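Local coordinates for protein mitochondrial enolase superfamily member 1 (Homo sapiens, PDB 4A35) that catalyses the magnesium-dependent dehydration of L-fuconate to 2-keto-3-deoxy-L-fuconate in L-fucose breakdown, at residues Leu228-Asp231 and Met232-Gln236; Arg255-Val258 and Pro259-Val262; Ala261-Trp264 and Met265-Ala269. All coordinates share one frame; numbering follows the deposited sequence.

All three contacts are local, each lying along or at the start of a helix on the outside of the barrel-type domain, and each part buried, part exposed. Contact 1 lies on helix 228-242 and is chiefly ionic: two aspartates and two arginines. Contacts 2 and 3 both hold helix 258-268, sharing Ala261 and Val262: contact 2 starts that helix, a glutamate side chain holding the N-cap amide, and reaches the second subunit, whereas contact 3 continues it, with a buried side of Met265 and Leu268 and an exposed ion pair. Contact 3 also touches contact 1 through Asp231 and Trp264, and Trp256 of contact 2 packs on Trp264 and Met265.

Contact 1 of 3, residues Leu228-Asp231 and Met232-Gln236; sequences LQDD and MRRCQ
Asp230 OD1 is gripped by two nitrogens of Arg233, whose guanidinium comes side-on with NE at 3.0 Å and NH2 at 2.8 Å from this one oxygen. The oxygen lies in the guanidinium plane, yet the two groups are turned 38° against each other; NH2 arrives on the syn side, NE from above the carboxylate. The other oxygen, Asp230 OD2, takes Arg234 NE at 2.9 Å, again from above the carboxylate plane, and a water that donates to it at 2.6 Å. Arg234 then reaches on with NH2 to Asp231 OD1, 2.9 Å away, so its guanidinium joins both acids. In Asp230, CG anti to the backbone N (chi1 -172°) brings the carboxylate within reach of both guanidinium groups, and CG of Arg234 lies over one face of the Arg233 guanidinium, near its rim. On another side of the helix Met232 CE touches Leu228 CD1 at 3.9 Å. Outside, Arg233 also pairs with Asp202, Asp231 OD2 accepts from Gly225 N, and Arg234 NH2 bonds the carbonyl of Lys223, probably the catalytic acid/base. This salt-bridge network with i to i+3 and i to i+4 spacing begins the helix of a beta-alpha-beta unit in the enolase-type barrel domain.

Contact 2 of 3, residues Arg255-Val258 and Pro259-Val262; sequences RWDV and PEAV
Trp256 and Ala261 form the tight, buried side of this turn: ring atom CE3 of Trp256 lies 3.5 Å from CB of Ala261 and also comes 3.6 Å from CA of Ala261. Val258 is buried too, its side chain packed on Thr290 and Ile291 of helix 285-295. The looser, wetter side belongs to Glu260. Its chain, extended with CG anti to the backbone N (chi1 175°), crosses Trp256 at about a right angle, putting CD 3.6 Å from Trp256 CD1. OE1 takes Asp257 N at 3.0 Å in a nearly straight bond (165°) on the anti side, somewhat out of the carboxylate plane, while OE2 receives a water at 2.5 Å that also bonds Arg255 O weakly. With an alanine in place of Glu260, the amide of Asp257 would probably lose its acceptor and the water its stronger anchor. Asp257, the N-cap residue, turns its carboxylate instead to Thr157 and Tyr155 of the second subunit. Ala261 N to Asp257 O, 2.9 Å, is the first firm helical bond. A glutamate at N3 bonding the N-cap amide is one half of a capping box, here at the start of a barrel helix.

Contact 3 of 3, residues Ala261-Trp264 and Met265-Ala269; sequences AVEW and MSKLA
Trp264 presents the edge of its indole to Leu268, whose CD1 lies in the ring plane, 3.6 Å from CD1 and 3.7 Å from NE1 of the tryptophan. In Trp264, CG anti to the backbone N (chi1 -160°) lays the indole alongside Leu268, the two side chains pointing the same way. Other partners of the ring come from outside the two segments: the indole of Trp256 meets it with planes about 40° apart, Leu228 of helix 228-242 packs against it, and NE1 donates to Asp231 OD2. Met265, buried and bent at chi2 and chi3, touches Met250 of strand 247-251 and Leu295 of helix 285-295. The exposed side is polar. OE2 of Glu263 lies 3.2 Å from Lys267 NZ, in a salt bridge, and as near to CE, so it sits beside the CE-NZ bond and not beyond the nitrogen. In the backbone, Trp264 O accepts twice: from Leu268 N at 3.2 Å, in the carbonyl plane, and from Lys267 N at 3.1 Å, well above it. The mixing of i to i+4 with i to i+3 bonds fits a helix nearing its end. The chemistry implies a helix joined to its neighbours by apolar contacts and one indole N-H bond, while the Glu263-Lys267 salt bridge ties two exposed residues of the same helix to each other.

Contact 1 of 3, residues Leu228-Asp231 and Met232-Gln236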
ATOM      1  N   LEU A 228     -19.966 -16.129  14.183  1.00 22.92           N
ATOM      2  CA  LEU A 228     -19.841 -17.577  14.021  1.00 23.79           C
ATOM      3  C   LEU A 228     -21.184 -18.284  13.886  1.00 28.61           C
ATOM      4  O   LEU A 228     -21.303 -19.138  13.015  1.00 28.94           O
ATOM      5  CB  LEU A 228     -19.047 -18.173  15.207  1.00 23.99           C
ATOM      6  CG  LEU A 228     -18.775 -19.669  15.173  1.00 28.47           C
ATOM      7  CD1 LEU A 228     -18.055 -20.085  13.891  1.00 28.58           C
ATOM      8  CD2 LEU A 228     -18.004 -20.078  16.405  1.00 30.22           C
ATOM      9  N   GLN A 229     -22.152 -17.995  14.774  1.00 26.45           N
ATOM     10  CA  GLN A 229     -23.480 -18.650  14.724  1.00 26.99           C
ATOM     11  C   GLN A 229     -24.169 -18.366  13.377  1.00 29.64           C
ATOM     12  O   GLN A 229     -24.716 -19.290  12.781  1.00 28.95           O
ATOM     13  CB  GLN A 229     -24.371 -18.225  15.900  1.00 30.22           C
ATOM     14  CG  GLN A 229     -23.937 -18.823  17.270  1.00 44.33           C
ATOM     15  CD  GLN A 229     -23.264 -20.194  17.211  1.00 63.85           C
ATOM     16  OE1 GLN A 229     -22.062 -20.341  17.515  1.00 59.95           O
ATOM     17  NE2 GLN A 229     -24.012 -21.221  16.794  1.00 53.10           N
ATOM     18  N   ASP A 230     -24.074 -17.110  12.867  1.00 26.39           N
ATOM     19  CA  ASP A 230     -24.631 -16.749  11.549  1.00 25.27           C
ATOM     20  C   ASP A 230     -23.917 -17.544  10.444  1.00 28.28           C
ATOM     21  O   ASP A 230     -24.578 -17.998   9.496  1.00 26.71           O
ATOM     22  CB  ASP A 230     -24.573 -15.223  11.268  1.00 25.44           C
ATOM     23  CG  ASP A 230     -25.332 -14.821   9.985  1.00 32.99           C
ATOM     24  OD1 ASP A 230     -26.589 -14.962   9.957  1.00 32.72           O
ATOM     25  OD2 ASP A 230     -24.675 -14.312   9.026  1.00 35.27           O
ATOM     26  N   ASP A 231     -22.570 -17.745  10.580  1.00 24.03           N
ATOM     27  CA  ASP A 231     -21.814 -18.524   9.600  1.00 21.75           C
ATOM     28  C   ASP A 231     -22.283 -19.973   9.605  1.00 26.84           C
ATOM     29  O   ASP A 231     -22.477 -20.553   8.549  1.00 27.03           O
ATOM     30  CB  ASP A 231     -20.299 -18.449   9.860  1.00 21.24           C
ATOM     31  CG  ASP A 231     -19.669 -17.090   9.638  1.00 23.76           C
ATOM     32  OD1 ASP A 231     -20.291 -16.245   8.929  1.00 23.08           O
ATOM     33  OD2 ASP A 231     -18.539 -16.866  10.153  1.00 24.51           O
ATOM     34  N   MET A 232     -22.507 -20.541  10.781  1.00 25.79           N
ATOM     35  CA  MET A 232     -22.999 -21.915  10.850  1.00 28.88           C
ATOM     36  C   MET A 232     -24.410 -22.028  10.270  1.00 33.94           C
ATOM     37  O   MET A 232     -24.626 -22.935   9.459  1.00 33.18           O
ATOM     38  CB  MET A 232     -22.930 -22.448  12.256  1.00 32.76           C
ATOM     39  CG  MET A 232     -21.653 -23.230  12.449  1.00 37.86           C
ATOM     40  SD  MET A 232     -21.450 -23.448  14.174  1.00 46.58           S
ATOM     41  CE  MET A 232     -19.754 -23.551  14.257  1.00 42.99           C
ATOM     42  N   ARG A 233     -25.310 -21.058  10.573  1.00 30.08           N
ATOM     43  CA  ARG A 233     -26.670 -21.015  10.015  1.00 31.87           C
ATOM     44  C   ARG A 233     -26.633 -21.031   8.458  1.00 33.17           C
ATOM     45  O   ARG A 233     -27.313 -21.853   7.845  1.00 32.79           O
ATOM     46  CB  ARG A 233     -27.445 -19.754  10.509  1.00 32.92           C
ATOM     47  CG  ARG A 233     -28.738 -19.417   9.695  1.00 35.21           C
ATOM     48  CD  ARG A 233     -29.387 -18.111  10.129  1.00 34.71           C
ATOM     49  NE  ARG A 233     -28.777 -16.921   9.519  1.00 32.47           N
ATOM     50  CZ  ARG A 233     -29.165 -16.349   8.373  1.00 41.17           C
ATOM     51  NH1 ARG A 233     -30.167 -16.875   7.658  1.00 28.49           N
ATOM     52  NH2 ARG A 233     -28.554 -15.251   7.930  1.00 30.79           N
ATOM     53  N   ARG A 234     -25.852 -20.122   7.836  1.00 29.38           N
ATOM     54  CA  ARG A 234     -25.813 -19.993   6.386  1.00 28.44           C
ATOM     55  C   ARG A 234     -25.045 -21.136   5.691  1.00 29.66           C
ATOM     56  O   ARG A 234     -25.450 -21.552   4.600  1.00 27.75           O
ATOM     57  CB  ARG A 234     -25.283 -18.610   5.956  1.00 28.34           C
ATOM     58  CG  ARG A 234     -26.244 -17.448   6.331  1.00 30.39           C
ATOM     59  CD  ARG A 234     -25.727 -16.113   5.816  1.00 33.42           C
ATOM     60  NE  ARG A 234     -24.527 -15.805   6.566  1.00 27.79           N
ATOM     61  CZ  ARG A 234     -23.303 -15.782   6.057  1.00 36.95           C
ATOM     62  NH1 ARG A 234     -23.117 -15.913   4.742  1.00 27.65           N
ATOM     63  NH2 ARG A 234     -22.253 -15.610   6.852  1.00 26.93           N
ATOM     64  N   CYS A 235     -23.936 -21.627   6.291  1.00 27.60           N
ATOM     65  CA  CYS A 235     -23.173 -22.735   5.714  1.00 26.07           C
ATOM     66  C   CYS A 235     -24.025 -24.001   5.754  1.00 29.56           C
ATOM     67  O   CYS A 235     -24.032 -24.740   4.781  1.00 30.24           O
ATOM     68  CB  CYS A 235     -21.843 -22.926   6.442  1.00 23.85           C
ATOM     69  SG  CYS A 235     -20.631 -21.643   6.078  1.00 25.30           S
ATOM     70  N   GLN A 236     -24.797 -24.202   6.835  1.00 26.88           N
ATOM     71  CA  GLN A 236     -25.719 -25.358   6.955  1.00 28.16           C
ATOM     72  C   GLN A 236     -26.764 -25.339   5.817  1.00 32.78           C
ATOM     73  O   GLN A 236     -26.948 -26.348   5.127  1.00 33.32           O
ATOM     74  CB  GLN A 236     -26.425 -25.390   8.317  1.00 29.93           C
ATOM     75  CG  GLN A 236     -27.189 -26.709   8.578  1.00 35.01           C
ATOM     76  CD  GLN A 236     -26.248 -27.888   8.641  1.00 43.35           C
ATOM     77  OE1 GLN A 236     -25.377 -27.962   9.494  1.00 36.63           O
ATOM     78  NE2 GLN A 236     -26.340 -28.788   7.694  1.00 41.08           N
TER
HETATM   79  O   HOH W   1     -26.294 -12.855   7.667  1.00 32.01           O

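Contact 2 of 3, residues Arg255-Val258 and Pro259-Val262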
ATOM      1  N   ARG A 255     -10.972 -10.734   8.207  1.00 17.03           N
ATOM      2  CA  ARG A 255     -11.478 -10.403   9.521  1.00 17.68           C
ATOM      3  C   ARG A 255     -10.611 -10.794  10.707  1.00 20.72           C
ATOM      4  O   ARG A 255     -10.676 -10.117  11.738  1.00 18.04           O
ATOM      5  CB  ARG A 255     -12.889 -11.038   9.741  1.00 16.42           C
ATOM      6  CG  ARG A 255     -13.933 -10.288   8.889  1.00 17.59           C
ATOM      7  CD  ARG A 255     -14.213  -8.891   9.495  1.00 21.04           C
ATOM      8  NE  ARG A 255     -14.875  -9.013  10.797  1.00 27.03           N
ATOM      9  CZ  ARG A 255     -15.349  -7.993  11.505  1.00 31.83           C
ATOM     10  NH1 ARG A 255     -15.216  -6.745  11.062  1.00 29.07           N
ATOM     11  NH2 ARG A 255     -15.955  -8.209  12.673  1.00 30.91           N
ATOM     12  N   TRP A 256      -9.877 -11.903  10.592  1.00 19.61           N
ATOM     13  CA  TRP A 256      -9.286 -12.509  11.774  1.00 19.37           C
ATOM     14  C   TRP A 256      -7.824 -12.261  12.018  1.00 20.46           C
ATOM     15  O   TRP A 256      -7.073 -11.964  11.080  1.00 20.35           O
ATOM     16  CB  TRP A 256      -9.505 -14.054  11.684  1.00 17.57           C
ATOM     17  CG  TRP A 256     -10.937 -14.499  11.447  1.00 19.07           C
ATOM     18  CD1 TRP A 256     -12.055 -14.072  12.111  1.00 22.22           C
ATOM     19  CD2 TRP A 256     -11.381 -15.530  10.535  1.00 18.55           C
ATOM     20  NE1 TRP A 256     -13.177 -14.738  11.632  1.00 21.29           N
ATOM     21  CE2 TRP A 256     -12.777 -15.690  10.723  1.00 22.99           C
ATOM     22  CE3 TRP A 256     -10.727 -16.359   9.598  1.00 19.37           C
ATOM     23  CZ2 TRP A 256     -13.535 -16.609   9.970  1.00 22.68           C
ATOM     24  CZ3 TRP A 256     -11.457 -17.349   8.947  1.00 20.22           C
ATOM     25  CH2 TRP A 256     -12.855 -17.438   9.096  1.00 20.91           C
ATOM     26  N   ASP A 257      -7.429 -12.334  13.322  1.00 16.55           N
ATOM     27  CA  ASP A 257      -6.040 -12.424  13.728  1.00 17.08           C
ATOM     28  C   ASP A 257      -5.628 -13.891  13.474  1.00 22.29           C
ATOM     29  O   ASP A 257      -6.496 -14.739  13.208  1.00 21.84           O
ATOM     30  CB  ASP A 257      -5.822 -11.967  15.192  1.00 19.58           C
ATOM     31  CG  ASP A 257      -5.939 -10.447  15.352  1.00 24.05           C
ATOM     32  OD1 ASP A 257      -6.238  -9.750  14.342  1.00 20.57           O
ATOM     33  OD2 ASP A 257      -5.717  -9.959  16.463  1.00 30.26           O
ATOM     34  N   VAL A 258      -4.331 -14.200  13.547  1.00 18.63           N
ATOM     35  CA  VAL A 258      -3.854 -15.517  13.131  1.00 17.95           C
ATOM     36  C   VAL A 258      -4.441 -16.661  14.024  1.00 21.70           C
ATOM     37  O   VAL A 258      -5.067 -17.571  13.472  1.00 20.29           O
ATOM     38  CB  VAL A 258      -2.301 -15.522  13.039  1.00 21.82           C
ATOM     39  CG1 VAL A 258      -1.729 -16.945  12.943  1.00 22.19           C
ATOM     40  CG2 VAL A 258      -1.836 -14.662  11.852  1.00 20.56           C
ATOM     41  N   PRO A 259      -4.281 -16.653  15.376  1.00 20.35           N
ATOM     42  CA  PRO A 259      -4.853 -17.755  16.173  1.00 21.75           C
ATOM     43  C   PRO A 259      -6.381 -17.817  16.028  1.00 24.77           C
ATOM     44  O   PRO A 259      -6.939 -18.914  15.909  1.00 23.72           O
ATOM     45  CB  PRO A 259      -4.420 -17.406  17.613  1.00 23.55           C
ATOM     46  CG  PRO A 259      -3.197 -16.551  17.423  1.00 27.69           C
ATOM     47  CD  PRO A 259      -3.536 -15.713  16.244  1.00 21.98           C
ATOM     48  N   GLU A 260      -7.042 -16.645  15.989  1.00 20.27           N
ATOM     49  CA  GLU A 260      -8.498 -16.552  15.815  1.00 20.71           C
ATOM     50  C   GLU A 260      -8.961 -17.229  14.516  1.00 22.26           C
ATOM     51  O   GLU A 260      -9.975 -17.935  14.547  1.00 21.04           O
ATOM     52  CB  GLU A 260      -8.924 -15.081  15.817  1.00 21.45           C
ATOM     53  CG  GLU A 260     -10.393 -14.843  15.534  1.00 28.43           C
ATOM     54  CD  GLU A 260     -10.745 -13.378  15.401  1.00 37.14           C
ATOM     55  OE1 GLU A 260      -9.843 -12.555  15.089  1.00 25.23           O
ATOM     56  OE2 GLU A 260     -11.935 -13.053  15.629  1.00 32.88           O
ATOM     57  N   ALA A 261      -8.223 -17.039  13.403  1.00 19.59           N
ATOM     58  CA  ALA A 261      -8.590 -17.666  12.116  1.00 17.72           C
ATOM     59  C   ALA A 261      -8.577 -19.196  12.244  1.00 21.20           C
ATOM     60  O   ALA A 261      -9.474 -19.874  11.747  1.00 20.81           O
ATOM     61  CB  ALA A 261      -7.631 -17.253  11.024  1.00 16.52           C
ATOM     62  N   VAL A 262      -7.566 -19.745  12.945  1.00 17.88           N
ATOM     63  CA  VAL A 262      -7.483 -21.191  13.112  1.00 19.66           C
ATOM     64  C   VAL A 262      -8.637 -21.693  13.949  1.00 21.55           C
ATOM     65  O   VAL A 262      -9.253 -22.704  13.610  1.00 21.20           O
ATOM     66  CB  VAL A 262      -6.108 -21.621  13.711  1.00 23.90           C
ATOM     67  CG1 VAL A 262      -6.073 -23.127  14.031  1.00 24.45           C
ATOM     68  CG2 VAL A 262      -4.979 -21.232  12.752  1.00 23.01           C
TER
HETATM   69  O   HOH W   2     -12.740 -11.027  14.308  1.00 37.54           O

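Contact 3 of 3, residues Ala261-Trp264 and Met265-Ala269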
ATOM      1  N   ALA A 261      -8.223 -17.039  13.403  1.00 19.59           N
ATOM      2  CA  ALA A 261      -8.590 -17.666  12.116  1.00 17.72           C
ATOM      3  C   ALA A 261      -8.577 -19.196  12.244  1.00 21.20           C
ATOM      4  O   ALA A 261      -9.474 -19.874  11.747  1.00 20.81           O
ATOM      5  CB  ALA A 261      -7.631 -17.253  11.024  1.00 16.52           C
ATOM      6  N   VAL A 262      -7.566 -19.745  12.945  1.00 17.88           N
ATOM      7  CA  VAL A 262      -7.483 -21.191  13.112  1.00 19.66           C
ATOM      8  C   VAL A 262      -8.637 -21.693  13.949  1.00 21.55           C
ATOM      9  O   VAL A 262      -9.253 -22.704  13.610  1.00 21.20           O
ATOM     10  CB  VAL A 262      -6.108 -21.621  13.711  1.00 23.90           C
ATOM     11  CG1 VAL A 262      -6.073 -23.127  14.031  1.00 24.45           C
ATOM     12  CG2 VAL A 262      -4.979 -21.232  12.752  1.00 23.01           C
ATOM     13  N   GLU A 263      -8.966 -20.979  15.027  1.00 21.58           N
ATOM     14  CA  GLU A 263     -10.047 -21.423  15.909  1.00 22.11           C
ATOM     15  C   GLU A 263     -11.439 -21.402  15.210  1.00 25.55           C
ATOM     16  O   GLU A 263     -12.225 -22.363  15.305  1.00 23.98           O
ATOM     17  CB  GLU A 263     -10.056 -20.544  17.178  1.00 24.30           C
ATOM     18  CG  GLU A 263     -11.161 -20.895  18.179  1.00 35.03           C
ATOM     19  CD  GLU A 263     -11.234 -22.327  18.688  1.00 65.51           C
ATOM     20  OE1 GLU A 263     -10.203 -23.040  18.654  1.00 56.20           O
ATOM     21  OE2 GLU A 263     -12.328 -22.727  19.149  1.00 62.02           O
ATOM     22  N   TRP A 264     -11.734 -20.306  14.556  1.00 21.10           N
ATOM     23  CA  TRP A 264     -12.992 -20.116  13.833  1.00 22.04           C
ATOM     24  C   TRP A 264     -13.154 -21.196  12.736  1.00 24.03           C
ATOM     25  O   TRP A 264     -14.202 -21.852  12.639  1.00 21.54           O
ATOM     26  CB  TRP A 264     -13.004 -18.702  13.243  1.00 20.12           C
ATOM     27  CG  TRP A 264     -14.365 -18.195  12.903  1.00 21.82           C
ATOM     28  CD1 TRP A 264     -15.198 -18.671  11.919  1.00 24.48           C
ATOM     29  CD2 TRP A 264     -14.931 -16.953  13.341  1.00 20.92           C
ATOM     30  NE1 TRP A 264     -16.269 -17.832  11.763  1.00 23.49           N
ATOM     31  CE2 TRP A 264     -16.141 -16.771  12.628  1.00 24.35           C
ATOM     32  CE3 TRP A 264     -14.569 -16.003  14.319  1.00 22.36           C
ATOM     33  CZ2 TRP A 264     -16.969 -15.652  12.825  1.00 24.12           C
ATOM     34  CZ3 TRP A 264     -15.423 -14.918  14.546  1.00 23.86           C
ATOM     35  CH2 TRP A 264     -16.592 -14.745  13.785  1.00 24.68           C
ATOM     36  N   MET A 265     -12.074 -21.450  11.988  1.00 20.24           N
ATOM     37  CA  MET A 265     -12.091 -22.443  10.900  1.00 19.18           C
ATOM     38  C   MET A 265     -12.214 -23.871  11.421  1.00 24.08           C
ATOM     39  O   MET A 265     -12.801 -24.719  10.724  1.00 23.31           O
ATOM     40  CB  MET A 265     -10.889 -22.289   9.968  1.00 19.12           C
ATOM     41  CG  MET A 265     -11.012 -21.065   9.048  1.00 19.54           C
ATOM     42  SD  MET A 265     -12.599 -20.997   8.139  1.00 22.03           S
ATOM     43  CE  MET A 265     -12.543 -22.644   7.296  1.00 18.98           C
ATOM     44  N   SER A 266     -11.714 -24.141  12.653  1.00 19.91           N
ATOM     45  CA  SER A 266     -11.854 -25.472  13.262  0.50 19.80           C
ATOM     46  C   SER A 266     -13.345 -25.784  13.487  1.00 25.09           C
ATOM     47  O   SER A 266     -13.754 -26.947  13.417  1.00 26.19           O
ATOM     48  CB  SER A 266     -11.098 -25.556  14.589  0.50 21.07           C
ATOM     49  OG  SER A 266     -11.822 -24.918  15.626  0.50 22.30           O
ATOM     50  N   LYS A 267     -14.170 -24.725  13.722  1.00 23.14           N
ATOM     51  CA  LYS A 267     -15.614 -24.856  13.969  1.00 24.45           C
ATOM     52  C   LYS A 267     -16.419 -24.953  12.642  1.00 27.81           C
ATOM     53  O   LYS A 267     -17.524 -25.531  12.619  1.00 28.35           O
ATOM     54  CB  LYS A 267     -16.095 -23.678  14.823  1.00 26.75           C
ATOM     55  CG  LYS A 267     -15.591 -23.829  16.260  1.00 36.08           C
ATOM     56  CD  LYS A 267     -15.649 -22.537  16.998  1.00 51.37           C
ATOM     57  CE  LYS A 267     -15.363 -22.683  18.470  1.00 69.11           C
ATOM     58  NZ  LYS A 267     -15.239 -21.348  19.123  1.00 75.91           N
ATOM     59  N   LEU A 268     -15.889 -24.347  11.556  1.00 23.18           N
ATOM     60  CA  LEU A 268     -16.559 -24.384  10.225  1.00 22.24           C
ATOM     61  C   LEU A 268     -16.073 -25.563   9.351  1.00 24.92           C
ATOM     62  O   LEU A 268     -16.620 -25.794   8.264  1.00 21.99           O
ATOM     63  CB  LEU A 268     -16.335 -23.055   9.457  1.00 22.03           C
ATOM     64  CG  LEU A 268     -17.015 -21.833  10.059  1.00 24.68           C
ATOM     65  CD1 LEU A 268     -16.688 -20.573   9.278  1.00 24.70           C
ATOM     66  CD2 LEU A 268     -18.548 -22.073  10.311  1.00 24.23           C
ATOM     67  N   ALA A 269     -15.025 -26.302   9.811  1.00 22.86           N
ATOM     68  CA  ALA A 269     -14.472 -27.388   9.026  1.00 22.89           C
ATOM     69  C   ALA A 269     -15.494 -28.501   8.737  1.00 27.83           C
ATOM     70  O   ALA A 269     -15.372 -29.165   7.694  1.00 28.80           O
ATOM     71  CB  ALA A 269     -13.243 -27.973   9.723  1.00 24.18           C
TER